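Local coordinates for protein NAD-dependent deacetylase 2 (Archaeoglobus fulgidus, PDB 1S7G) that removes acetyl groups from protein lysines in an NAD-dependent reaction, acting among others on the chromatin protein Alba and so helping to repress transcription, at residues A[18-23]-A[186-191]; A[73-78]-A[138-143]; A[95-100]-A[112-117]. All blocks are in the same frame, centred on the assembly; numbering follows the deposited sequence.

Contact 1. Residues A[18-23]-A[186-191]; sequences AVVFTG and AFMVVG. With NAD (nicotinamide-adenine-dinucleotide), chain L.
Two central strands of the Rossmann-type sheet, 18-22 and 186-190, run parallel here from Ala18 beside Ala186 to Gly23 beside Gly191, and both end at the NAD site. Their backbones are laced by alternating N-H...O=C bonds: Phe21 gives its N to Met188 O (2.7 Å) and receives Val190 N on its own O (2.8 Å), while Val19 is bonded in the same way to Ala186 and Met188. Gly23 N to Val190 O (3.1 Å) is the last rung.

On one face of the sheet the ring of Phe187 reaches across to strand 18-22. With CG anti to its backbone N (chi1 -172°), the ring carries CZ to 3.8 Å from Phe21 CB, an oblique approach. The Phe21 ring turns away from strand 186-190, meeting Val189 CG1 at its edge, and Leu202 of helix 202-209 touches both aromatic side chains. The other face holds Ala18, Val20 and Thr22 with Ala186, Met188 and Val190. Ala18 CB and Ala186 CB are 3.5 Å apart, Val20 CG1 packs on Val190 CG2, and Leu239 of helix 235-250 lies against Met188 and Val190. Thr22 OG1 bonds to Thr99 OG1 and His106 NE2.

Past the last bond, Gly23 CA comes within 3.1 Å of NAD O2N and Gly191 C within 3.3 Å of NAD O4B. Dinucleotide binding at the carboxyl ends of parallel strands is the hallmark of the Rossmann fold.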
loop_
_atom_site.group_PDB
_atom_site.type_symbol
_atom_site.label_atom_id
_atom_site.label_comp_id
_atom_site.label_asym_id
_atom_site.label_seq_id
_atom_site.Cartn_x
_atom_site.Cartn_y
_atom_site.Cartn_z
ATOM N N ALA A 18 -8.571 -5.439 4.363
ATOM C CA ALA A 18 -9.428 -4.527 3.629
ATOM C C ALA A 18 -8.785 -3.170 3.373
ATOM O O ALA A 18 -8.005 -2.675 4.185
ATOM C CB ALA A 18 -10.739 -4.345 4.379
ATOM N N VAL A 19 -9.122 -2.575 2.233
ATOM C CA VAL A 19 -8.601 -1.267 1.858
ATOM C C VAL A 19 -9.768 -0.282 1.707
ATOM O O VAL A 19 -10.852 -0.652 1.266
ATOM C CB VAL A 19 -7.813 -1.347 0.526
ATOM C CG1 VAL A 19 -7.275 0.013 0.152
ATOM C CG2 VAL A 19 -6.672 -2.328 0.665
ATOM N N VAL A 20 -9.546 0.970 2.081
ATOM C CA VAL A 20 -10.586 1.988 1.980
ATOM C C VAL A 20 -10.135 3.116 1.049
ATOM O O VAL A 20 -9.069 3.700 1.246
ATOM C CB VAL A 20 -10.897 2.594 3.366
ATOM C CG1 VAL A 20 -12.020 3.599 3.256
ATOM C CG2 VAL A 20 -11.256 1.494 4.349
ATOM N N PHE A 21 -10.931 3.408 0.026
ATOM C CA PHE A 21 -10.595 4.492 -0.899
ATOM C C PHE A 21 -11.544 5.628 -0.580
ATOM O O PHE A 21 -12.748 5.422 -0.535
ATOM C CB PHE A 21 -10.802 4.069 -2.356
ATOM C CG PHE A 21 -10.548 5.175 -3.339
ATOM C CD1 PHE A 21 -9.280 5.362 -3.882
ATOM C CD2 PHE A 21 -11.563 6.074 -3.674
ATOM C CE1 PHE A 21 -9.022 6.427 -4.739
ATOM C CE2 PHE A 21 -11.319 7.150 -4.533
ATOM C CZ PHE A 21 -10.046 7.326 -5.063
ATOM N N THR A 22 -11.015 6.827 -0.371
ATOM C CA THR A 22 -11.865 7.961 -0.029
ATOM C C THR A 22 -11.689 9.172 -0.930
ATOM O O THR A 22 -10.601 9.440 -1.425
ATOM C CB THR A 22 -11.640 8.401 1.438
ATOM O OG1 THR A 22 -10.327 8.957 1.586
ATOM C CG2 THR A 22 -11.773 7.214 2.366
ATOM N N GLY A 23 -12.787 9.887 -1.143
ATOM C CA GLY A 23 -12.766 11.079 -1.964
ATOM C C GLY A 23 -13.222 12.259 -1.131
ATOM O O GLY A 23 -13.438 12.123 0.071
ATOM N N ALA A 186 -11.110 -7.104 0.653
ATOM C CA ALA A 186 -12.278 -6.238 0.747
ATOM C C ALA A 186 -11.854 -4.833 0.306
ATOM O O ALA A 186 -10.832 -4.313 0.761
ATOM C CB ALA A 186 -12.798 -6.206 2.170
ATOM N N PHE A 187 -12.636 -4.222 -0.577
ATOM C CA PHE A 187 -12.324 -2.885 -1.077
ATOM C C PHE A 187 -13.551 -1.991 -0.885
ATOM O O PHE A 187 -14.586 -2.214 -1.508
ATOM C CB PHE A 187 -11.949 -2.962 -2.567
ATOM C CG PHE A 187 -11.431 -1.664 -3.145
ATOM C CD1 PHE A 187 -10.073 -1.358 -3.104
ATOM C CD2 PHE A 187 -12.303 -0.749 -3.736
ATOM C CE1 PHE A 187 -9.586 -0.163 -3.643
ATOM C CE2 PHE A 187 -11.830 0.457 -4.282
ATOM C CZ PHE A 187 -10.469 0.749 -4.235
ATOM N N MET A 188 -13.426 -0.969 -0.042
ATOM C CA MET A 188 -14.541 -0.063 0.235
ATOM C C MET A 188 -14.298 1.382 -0.201
ATOM O O MET A 188 -13.276 1.976 0.125
ATOM C CB MET A 188 -14.875 -0.102 1.739
ATOM C CG MET A 188 -15.986 0.849 2.183
ATOM S SD MET A 188 -16.603 0.472 3.863
ATOM C CE MET A 188 -15.443 1.395 4.901
ATOM N N VAL A 189 -15.249 1.938 -0.940
ATOM C CA VAL A 189 -15.162 3.317 -1.408
ATOM C C VAL A 189 -16.055 4.191 -0.537
ATOM O O VAL A 189 -17.194 3.827 -0.244
ATOM C CB VAL A 189 -15.623 3.448 -2.877
ATOM C CG1 VAL A 189 -15.685 4.905 -3.269
ATOM C CG2 VAL A 189 -14.664 2.703 -3.806
ATOM N N VAL A 190 -15.541 5.341 -0.120
ATOM C CA VAL A 190 -16.315 6.248 0.720
ATOM C C VAL A 190 -16.188 7.677 0.220
ATOM O O VAL A 190 -15.101 8.234 0.202
ATOM C CB VAL A 190 -15.836 6.206 2.200
ATOM C CG1 VAL A 190 -16.695 7.118 3.049
ATOM C CG2 VAL A 190 -15.894 4.777 2.739
ATOM N N GLY A 191 -17.306 8.262 -0.191
ATOM C CA GLY A 191 -17.296 9.638 -0.655
ATOM C C GLY A 191 -16.490 10.002 -1.895
ATOM O O GLY A 191 -15.792 11.017 -1.902
HETATM P PA NAD L . -16.001 14.257 -6.136
HETATM O O1A NAD L . -16.032 13.889 -7.499
HETATM O O2A NAD L . -16.296 15.652 -5.897
HETATM O O5B NAD L . -16.936 13.236 -5.427
HETATM C C5B NAD L . -17.327 13.224 -3.989
HETATM C C4B NAD L . -18.513 12.254 -3.875
HETATM O O4B NAD L . -18.886 12.216 -2.472
HETATM C C3B NAD L . -19.837 12.662 -4.673
HETATM O O3B NAD L . -20.091 11.542 -5.566
HETATM C C2B NAD L . -20.948 12.882 -3.650
HETATM O O2B NAD L . -22.244 12.436 -3.919
HETATM C C1B NAD L . -20.313 12.244 -2.365
HETATM N N9A NAD L . -20.602 12.956 -1.087
HETATM C C8A NAD L . -20.859 14.274 -0.721
HETATM N N7A NAD L . -21.052 14.421 0.581
HETATM C C5A NAD L . -20.934 13.217 1.178
HETATM C C6A NAD L . -21.012 12.632 2.624
HETATM N N6A NAD L . -21.251 13.312 3.660
HETATM N N1A NAD L . -20.792 11.228 2.790
HETATM C C2A NAD L . -20.530 10.300 1.748
HETATM N N3A NAD L . -20.452 10.811 0.373
HETATM C C4A NAD L . -20.649 12.259 0.131
HETATM O O3 NAD L . -14.655 13.931 -5.463
HETATM P PN NAD L . -13.607 12.825 -5.679
HETATM O O1N NAD L . -14.312 11.626 -5.953
HETATM O O2N NAD L . -12.744 12.911 -4.476
HETATM O O5D NAD L . -12.866 13.309 -7.106
HETATM C C5D NAD L . -12.072 14.527 -7.069
HETATM C C4D NAD L . -11.142 14.776 -8.228
HETATM O O4D NAD L . -11.684 14.368 -9.574
HETATM C C3D NAD L . -10.778 16.300 -8.357
HETATM O O3D NAD L . -9.332 16.480 -8.599
HETATM C C2D NAD L . -11.734 16.858 -9.534
HETATM O O2D NAD L . -11.235 18.011 -10.258
HETATM C C1D NAD L . -12.009 15.553 -10.440
HETATM N N1N NAD L . -13.447 15.431 -10.952
HETATM C C2N NAD L . -13.661 15.823 -12.401
HETATM C C3N NAD L . -14.957 15.702 -13.013
HETATM C C7N NAD L . -15.230 16.126 -14.462
HETATM O O7N NAD L . -16.379 15.831 -15.011
HETATM N N7N NAD L . -14.271 16.863 -15.108
HETATM C C4N NAD L . -16.174 15.145 -12.137
HETATM C C5N NAD L . -15.972 14.755 -10.654
HETATM C C6N NAD L . -14.597 14.908 -10.087
#

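Contact 2. Residues A[73-78]-A[138-143]; sequences KLFAEP and FVEDFN
Leu74 pushes its branched end between Phe142 and Asn143 of the short helix 139-143, and Phe75 lies beside it with its ring tip at Val139 and Glu140. No hydrogen bond joins the two segments; side-chain shape carries the contact. Leu74 has CG anti to its carbonyl carbon (chi1 -67°), and both methyls then meet the Phe142 ring: CD1 sits in the ring plane at the edge, 3.9 Å from Phe142 CD1, and CD2 lies 3.9 Å from Phe142 CE1. The leucine crosses the phenylalanine at about a right angle. The same CD1 methyl is 3.8 Å from Asn143 CG, so a single methyl fills the angle between an aromatic edge and an amide.

This is a loop-on-helix contact within the sirtuin fold: segment 73-78 connects helix 60-69 to helix 80-90, while helix 139-143 follows the strands 123-126 and 132-134 of the zinc-binding region. Phe142 also packs on Ser67 and Met68 of helix 60-69 and makes an edge-to-face pair with Trp135.

Phe75 takes the same kind of first torsion as Leu74 (chi1 -61°), and its ring end swings nearer the helix than its CB direction would suggest. Its CZ is 4.2 Å from Val139 CB, approached obliquely, whereas Glu140 CG (4.2 Å from Phe75 CZ) and Asn143 OD1 (4.1 Å from Phe75 CE1) lie at the ring edge. Ring and amide planes are 34° apart. The Glu140 carboxylate is engaged in the subunit interface, where its OE2 forms a salt bridge with Lys71 NZ of the second subunit; Leu74 of that subunit packs on both Phe75 and Val139.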
loop_
_atom_site.group_PDB
_atom_site.type_symbol
_atom_site.label_atom_id
_atom_site.label_comp_id
_atom_site.label_asym_id
_atom_site.label_seq_id
_atom_site.Cartn_x
_atom_site.Cartn_y
_atom_site.Cartn_z
ATOM N N LYS A 73 -12.487 25.646 4.837
ATOM C CA LYS A 73 -11.968 25.285 6.153
ATOM C C LYS A 73 -10.474 24.961 6.128
ATOM O O LYS A 73 -10.026 24.091 5.382
ATOM C CB LYS A 73 -12.749 24.101 6.711
ATOM N N LEU A 74 -9.712 25.674 6.950
ATOM C CA LEU A 74 -8.270 25.471 7.049
ATOM C C LEU A 74 -7.928 24.710 8.325
ATOM O O LEU A 74 -6.886 24.056 8.410
ATOM C CB LEU A 74 -7.536 26.815 7.046
ATOM C CG LEU A 74 -7.610 27.617 5.744
ATOM C CD1 LEU A 74 -7.050 29.022 5.957
ATOM C CD2 LEU A 74 -6.840 26.881 4.655
ATOM N N PHE A 75 -8.803 24.792 9.321
ATOM C CA PHE A 75 -8.545 24.095 10.571
ATOM C C PHE A 75 -9.533 22.975 10.833
ATOM O O PHE A 75 -9.796 22.614 11.981
ATOM C CB PHE A 75 -8.525 25.082 11.738
ATOM C CG PHE A 75 -7.465 26.129 11.605
ATOM C CD1 PHE A 75 -7.709 27.300 10.896
ATOM C CD2 PHE A 75 -6.199 25.924 12.147
ATOM C CE1 PHE A 75 -6.707 28.252 10.728
ATOM C CE2 PHE A 75 -5.189 26.870 11.982
ATOM C CZ PHE A 75 -5.445 28.037 11.272
ATOM N N ALA A 76 -10.069 22.419 9.753
ATOM C CA ALA A 76 -11.011 21.316 9.858
ATOM C C ALA A 76 -10.377 20.179 10.663
ATOM O O ALA A 76 -9.151 20.018 10.701
ATOM C CB ALA A 76 -11.396 20.822 8.466
ATOM N N GLU A 77 -11.226 19.400 11.314
ATOM C CA GLU A 77 -10.781 18.266 12.108
ATOM C C GLU A 77 -11.463 17.027 11.556
ATOM O O GLU A 77 -12.530 17.111 10.940
ATOM C CB GLU A 77 -11.165 18.460 13.581
ATOM C CG GLU A 77 -10.602 19.735 14.190
ATOM C CD GLU A 77 -11.060 19.962 15.621
ATOM O OE1 GLU A 77 -12.291 19.924 15.867
ATOM O OE2 GLU A 77 -10.186 20.189 16.493
ATOM N N PRO A 78 -10.849 15.856 11.750
ATOM C CA PRO A 78 -11.509 14.661 11.223
ATOM C C PRO A 78 -12.914 14.492 11.804
ATOM O O PRO A 78 -13.203 14.962 12.905
ATOM C CB PRO A 78 -10.549 13.529 11.602
ATOM C CG PRO A 78 -9.685 14.116 12.698
ATOM C CD PRO A 78 -9.520 15.545 12.296
ATOM N N PHE A 138 2.584 28.722 7.724
ATOM C CA PHE A 138 1.958 29.715 6.847
ATOM C C PHE A 138 0.438 29.830 6.979
ATOM O O PHE A 138 -0.141 30.822 6.551
ATOM C CB PHE A 138 2.253 29.394 5.372
ATOM C CG PHE A 138 3.705 29.435 5.005
ATOM C CD1 PHE A 138 4.383 30.642 4.925
ATOM C CD2 PHE A 138 4.389 28.260 4.710
ATOM C CE1 PHE A 138 5.720 30.683 4.556
ATOM C CE2 PHE A 138 5.729 28.290 4.339
ATOM C CZ PHE A 138 6.397 29.504 4.261
ATOM N N VAL A 139 -0.209 28.815 7.540
ATOM C CA VAL A 139 -1.667 28.819 7.653
ATOM C C VAL A 139 -2.307 30.136 8.064
ATOM O O VAL A 139 -3.139 30.685 7.338
ATOM C CB VAL A 139 -2.174 27.734 8.626
ATOM C CG1 VAL A 139 -2.815 26.614 7.846
ATOM C CG2 VAL A 139 -1.034 27.216 9.477
ATOM N N GLU A 140 -1.919 30.640 9.227
ATOM C CA GLU A 140 -2.479 31.882 9.731
ATOM C C GLU A 140 -2.180 33.108 8.868
ATOM O O GLU A 140 -3.064 33.935 8.647
ATOM C CB GLU A 140 -2.023 32.088 11.176
ATOM C CG GLU A 140 -2.495 30.953 12.078
ATOM C CD GLU A 140 -2.125 31.141 13.532
ATOM O OE1 GLU A 140 -2.485 32.193 14.108
ATOM O OE2 GLU A 140 -1.482 30.230 14.100
ATOM N N ASP A 141 -0.954 33.227 8.367
ATOM C CA ASP A 141 -0.611 34.372 7.518
ATOM C C ASP A 141 -1.483 34.308 6.263
ATOM O O ASP A 141 -1.994 35.322 5.775
ATOM C CB ASP A 141 0.864 34.333 7.091
ATOM C CG ASP A 141 1.817 34.097 8.253
ATOM O OD1 ASP A 141 3.032 34.346 8.076
ATOM O OD2 ASP A 141 1.367 33.650 9.331
ATOM N N PHE A 142 -1.638 33.093 5.748
ATOM C CA PHE A 142 -2.433 32.837 4.555
ATOM C C PHE A 142 -3.901 33.167 4.808
ATOM O O PHE A 142 -4.576 33.716 3.938
ATOM C CB PHE A 142 -2.254 31.369 4.146
ATOM C CG PHE A 142 -3.207 30.898 3.085
ATOM C CD1 PHE A 142 -4.364 30.208 3.430
ATOM C CD2 PHE A 142 -2.928 31.100 1.741
ATOM C CE1 PHE A 142 -5.224 29.723 2.452
ATOM C CE2 PHE A 142 -3.785 30.616 0.756
ATOM C CZ PHE A 142 -4.932 29.927 1.112
ATOM N N ASN A 143 -4.382 32.847 6.007
ATOM C CA ASN A 143 -5.773 33.111 6.364
ATOM C C ASN A 143 -6.043 34.613 6.459
ATOM O O ASN A 143 -7.191 35.047 6.418
ATOM C CB ASN A 143 -6.121 32.431 7.692
ATOM C CG ASN A 143 -7.619 32.253 7.884
ATOM O OD1 ASN A 143 -8.065 31.645 8.861
ATOM N ND2 ASN A 143 -8.406 32.779 6.948
#

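Contact 3. Residues A[95-100]-A[112-117]; sequences KAVITQ and RRVLEL. With NAD (nicotinamide-adenine-dinucleotide), chain L.
Val97, Ile98 and Thr99 pair in parallel with Val114, Leu115 and Glu116, the two strands of a beta-alpha-beta unit whose connection contains the short helix 105-108. The backbone bonds run Val97 N to Arg113 O, Leu115 N to Val97 O (2.8 Å), Thr99 N to Leu115 O and Leu117 N to Thr99 O.

On one face Ile98 uses two branches. Its CG2, anti to the backbone N, lies 3.6 Å from Leu117 CD1, while the Ile98 and Leu115 side chains cross at a slant, with Ile98 CG1 4.2 Å from Leu115 CD1. Ala177 of helix 171-183 packs on Ile98, and Thr173 and Glu176 of that helix on Leu115. The opposite face carries Thr99 CG2 against Val114 CG1 (3.8 Å), with His106 touching both residues and Asn101 N bonded to Thr99 OG1.

At the other end of the pairing, the extended Arg113 chain passes across the oxygen end of the Lys95 carbonyl, its CD 3.3 Å from Lys95 O and its CG, CD and NE near Ala96 CB. A salt bridge to Glu176 OE2 holds its NH1.

Just past the strand, the Gln100 side chain reaches the NAD that it helps to bind. Its chain is extended beyond CG, and Gln100 NE2 makes a weak, bent hydrogen bond to NAD O5D at 3.2 Å (123° at the hydrogen).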
loop_
_atom_site.group_PDB
_atom_site.type_symbol
_atom_site.label_atom_id
_atom_site.label_comp_id
_atom_site.label_asym_id
_atom_site.label_seq_id
_atom_site.Cartn_x
_atom_site.Cartn_y
_atom_site.Cartn_z
ATOM N N LYS A 95 -6.166 -2.398 6.308
ATOM C CA LYS A 95 -4.713 -2.390 6.238
ATOM C C LYS A 95 -4.155 -1.190 5.492
ATOM O O LYS A 95 -2.955 -0.923 5.544
ATOM C CB LYS A 95 -4.217 -3.676 5.567
ATOM C CG LYS A 95 -4.310 -4.904 6.441
ATOM C CD LYS A 95 -3.382 -4.783 7.630
ATOM C CE LYS A 95 -3.308 -6.087 8.405
ATOM N NZ LYS A 95 -4.629 -6.481 8.977
ATOM N N ALA A 96 -5.016 -0.468 4.792
ATOM C CA ALA A 96 -4.558 0.693 4.057
ATOM C C ALA A 96 -5.687 1.625 3.681
ATOM O O ALA A 96 -6.818 1.201 3.462
ATOM C CB ALA A 96 -3.827 0.254 2.804
ATOM N N VAL A 97 -5.369 2.908 3.624
ATOM C CA VAL A 97 -6.336 3.909 3.215
ATOM C C VAL A 97 -5.732 4.596 2.001
ATOM O O VAL A 97 -4.609 5.079 2.056
ATOM C CB VAL A 97 -6.587 4.956 4.314
ATOM C CG1 VAL A 97 -7.340 6.130 3.745
ATOM C CG2 VAL A 97 -7.389 4.337 5.447
ATOM N N ILE A 98 -6.462 4.595 0.896
ATOM C CA ILE A 98 -6.007 5.255 -0.320
ATOM C C ILE A 98 -6.914 6.467 -0.446
ATOM O O ILE A 98 -8.139 6.336 -0.421
ATOM C CB ILE A 98 -6.198 4.368 -1.560
ATOM C CG1 ILE A 98 -5.390 3.082 -1.413
ATOM C CG2 ILE A 98 -5.775 5.129 -2.798
ATOM C CD1 ILE A 98 -5.690 2.054 -2.483
ATOM N N THR A 99 -6.335 7.648 -0.582
ATOM C CA THR A 99 -7.179 8.823 -0.669
ATOM C C THR A 99 -6.749 9.817 -1.713
ATOM O O THR A 99 -5.579 9.871 -2.107
ATOM C CB THR A 99 -7.276 9.555 0.703
ATOM O OG1 THR A 99 -8.269 10.583 0.628
ATOM C CG2 THR A 99 -5.947 10.190 1.079
ATOM N N GLN A 100 -7.729 10.591 -2.165
ATOM C CA GLN A 100 -7.510 11.640 -3.138
ATOM C C GLN A 100 -7.512 12.976 -2.417
ATOM O O GLN A 100 -7.203 14.001 -3.010
ATOM C CB GLN A 100 -8.606 11.623 -4.205
ATOM C CG GLN A 100 -8.270 10.683 -5.343
ATOM C CD GLN A 100 -9.269 10.724 -6.479
ATOM O OE1 GLN A 100 -9.030 10.138 -7.536
ATOM N NE2 GLN A 100 -10.392 11.404 -6.273
ATOM N N ARG A 112 -2.575 4.700 10.207
ATOM C CA ARG A 112 -1.132 4.589 10.087
ATOM C C ARG A 112 -0.669 4.437 8.645
ATOM O O ARG A 112 0.488 4.718 8.333
ATOM C CB ARG A 112 -0.606 3.411 10.916
ATOM C CG ARG A 112 -0.892 3.510 12.414
ATOM C CD ARG A 112 0.255 2.923 13.241
ATOM N NE ARG A 112 0.666 1.598 12.778
ATOM C CZ ARG A 112 -0.096 0.510 12.831
ATOM N NH1 ARG A 112 -1.326 0.576 13.335
ATOM N NH2 ARG A 112 0.369 -0.649 12.376
ATOM N N ARG A 113 -1.556 3.989 7.765
ATOM C CA ARG A 113 -1.175 3.813 6.371
ATOM C C ARG A 113 -2.128 4.527 5.431
ATOM O O ARG A 113 -3.241 4.069 5.183
ATOM C CB ARG A 113 -1.106 2.328 6.016
ATOM C CG ARG A 113 -0.637 2.052 4.590
ATOM C CD ARG A 113 -0.235 0.594 4.441
ATOM N NE ARG A 113 0.143 0.232 3.081
ATOM C CZ ARG A 113 1.153 0.770 2.407
ATOM N NH1 ARG A 113 1.413 0.356 1.173
ATOM N NH2 ARG A 113 1.895 1.725 2.954
ATOM N N VAL A 114 -1.662 5.650 4.904
ATOM C CA VAL A 114 -2.449 6.468 3.998
ATOM C C VAL A 114 -1.643 6.761 2.735
ATOM O O VAL A 114 -0.559 7.333 2.806
ATOM C CB VAL A 114 -2.819 7.802 4.666
ATOM C CG1 VAL A 114 -3.774 8.576 3.793
ATOM C CG2 VAL A 114 -3.423 7.543 6.029
ATOM N N LEU A 115 -2.173 6.351 1.587
ATOM C CA LEU A 115 -1.517 6.587 0.310
ATOM C C LEU A 115 -2.224 7.792 -0.308
ATOM O O LEU A 115 -3.377 7.704 -0.724
ATOM C CB LEU A 115 -1.636 5.343 -0.580
ATOM C CG LEU A 115 -1.045 4.063 0.039
ATOM C CD1 LEU A 115 -1.269 2.872 -0.877
ATOM C CD2 LEU A 115 0.451 4.257 0.286
ATOM N N GLU A 116 -1.531 8.925 -0.339
ATOM C CA GLU A 116 -2.096 10.161 -0.861
ATOM C C GLU A 116 -1.821 10.349 -2.350
ATOM O O GLU A 116 -0.747 10.797 -2.747
ATOM C CB GLU A 116 -1.552 11.333 -0.037
ATOM C CG GLU A 116 -1.925 11.222 1.450
ATOM C CD GLU A 116 -1.320 12.321 2.312
ATOM O OE1 GLU A 116 -2.078 12.998 3.049
ATOM O OE2 GLU A 116 -0.086 12.505 2.256
ATOM N N LEU A 117 -2.815 10.018 -3.169
ATOM C CA LEU A 117 -2.682 10.106 -4.620
ATOM C C LEU A 117 -2.531 11.513 -5.202
ATOM O O LEU A 117 -2.000 11.678 -6.297
ATOM C CB LEU A 117 -3.863 9.399 -5.287
ATOM C CG LEU A 117 -4.003 7.928 -4.905
ATOM C CD1 LEU A 117 -5.193 7.325 -5.622
ATOM C CD2 LEU A 117 -2.728 7.186 -5.262
HETATM P PA NAD L . -16.001 14.257 -6.136
HETATM O O1A NAD L . -16.032 13.889 -7.499
HETATM O O2A NAD L . -16.296 15.652 -5.897
HETATM O O5B NAD L . -16.936 13.236 -5.427
HETATM C C5B NAD L . -17.327 13.224 -3.989
HETATM C C4B NAD L . -18.513 12.254 -3.875
HETATM O O4B NAD L . -18.886 12.216 -2.472
HETATM C C3B NAD L . -19.837 12.662 -4.673
HETATM O O3B NAD L . -20.091 11.542 -5.566
HETATM C C2B NAD L . -20.948 12.882 -3.650
HETATM O O2B NAD L . -22.244 12.436 -3.919
HETATM C C1B NAD L . -20.313 12.244 -2.365
HETATM N N9A NAD L . -20.602 12.956 -1.087
HETATM C C8A NAD L . -20.859 14.274 -0.721
HETATM N N7A NAD L . -21.052 14.421 0.581
HETATM C C5A NAD L . -20.934 13.217 1.178
HETATM C C6A NAD L . -21.012 12.632 2.624
HETATM N N6A NAD L . -21.251 13.312 3.660
HETATM N N1A NAD L . -20.792 11.228 2.790
HETATM C C2A NAD L . -20.530 10.300 1.748
HETATM N N3A NAD L . -20.452 10.811 0.373
HETATM C C4A NAD L . -20.649 12.259 0.131
HETATM O O3 NAD L . -14.655 13.931 -5.463
HETATM P PN NAD L . -13.607 12.825 -5.679
HETATM O O1N NAD L . -14.312 11.626 -5.953
HETATM O O2N NAD L . -12.744 12.911 -4.476
HETATM O O5D NAD L . -12.866 13.309 -7.106
HETATM C C5D NAD L . -12.072 14.527 -7.069
HETATM C C4D NAD L . -11.142 14.776 -8.228
HETATM O O4D NAD L . -11.684 14.368 -9.574
HETATM C C3D NAD L . -10.778 16.300 -8.357
HETATM O O3D NAD L . -9.332 16.480 -8.599
HETATM C C2D NAD L . -11.734 16.858 -9.534
HETATM O O2D NAD L . -11.235 18.011 -10.258
HETATM C C1D NAD L . -12.009 15.553 -10.440
HETATM N N1N NAD L . -13.447 15.431 -10.952
HETATM C C2N NAD L . -13.661 15.823 -12.401
HETATM C C3N NAD L . -14.957 15.702 -13.013
HETATM C C7N NAD L . -15.230 16.126 -14.462
HETATM O O7N NAD L . -16.379 15.831 -15.011
HETATM N N7N NAD L . -14.271 16.863 -15.108
HETATM C C4N NAD L . -16.174 15.145 -12.137
HETATM C C5N NAD L . -15.972 14.755 -10.654
HETATM C C6N NAD L . -14.597 14.908 -10.087
#

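Contacts 1 and 3 belong to the same six-stranded parallel sheet. Strands 18-22 and 94-99 are neighbours in it, so the contact centres are only about 9 Å apart; Val20 O and Ile98 N, 2.8 Å apart, probably hydrogen-bond between them. Both contacts run out at the NAD. Contact 2 lies apart from the sheet, its centre about 26 Å from that of contact 1 and 22 Å from that of contact 3, and its nearest atoms about 11 Å from either. Along the chain the three are nested, 95-100/112-117 inside 73-78/138-143 inside 18-23/186-191: the outermost pairing joins the ends of a long loop containing the zinc-binding region, and strands 212-217 and 229-232 follow to complete the sheet.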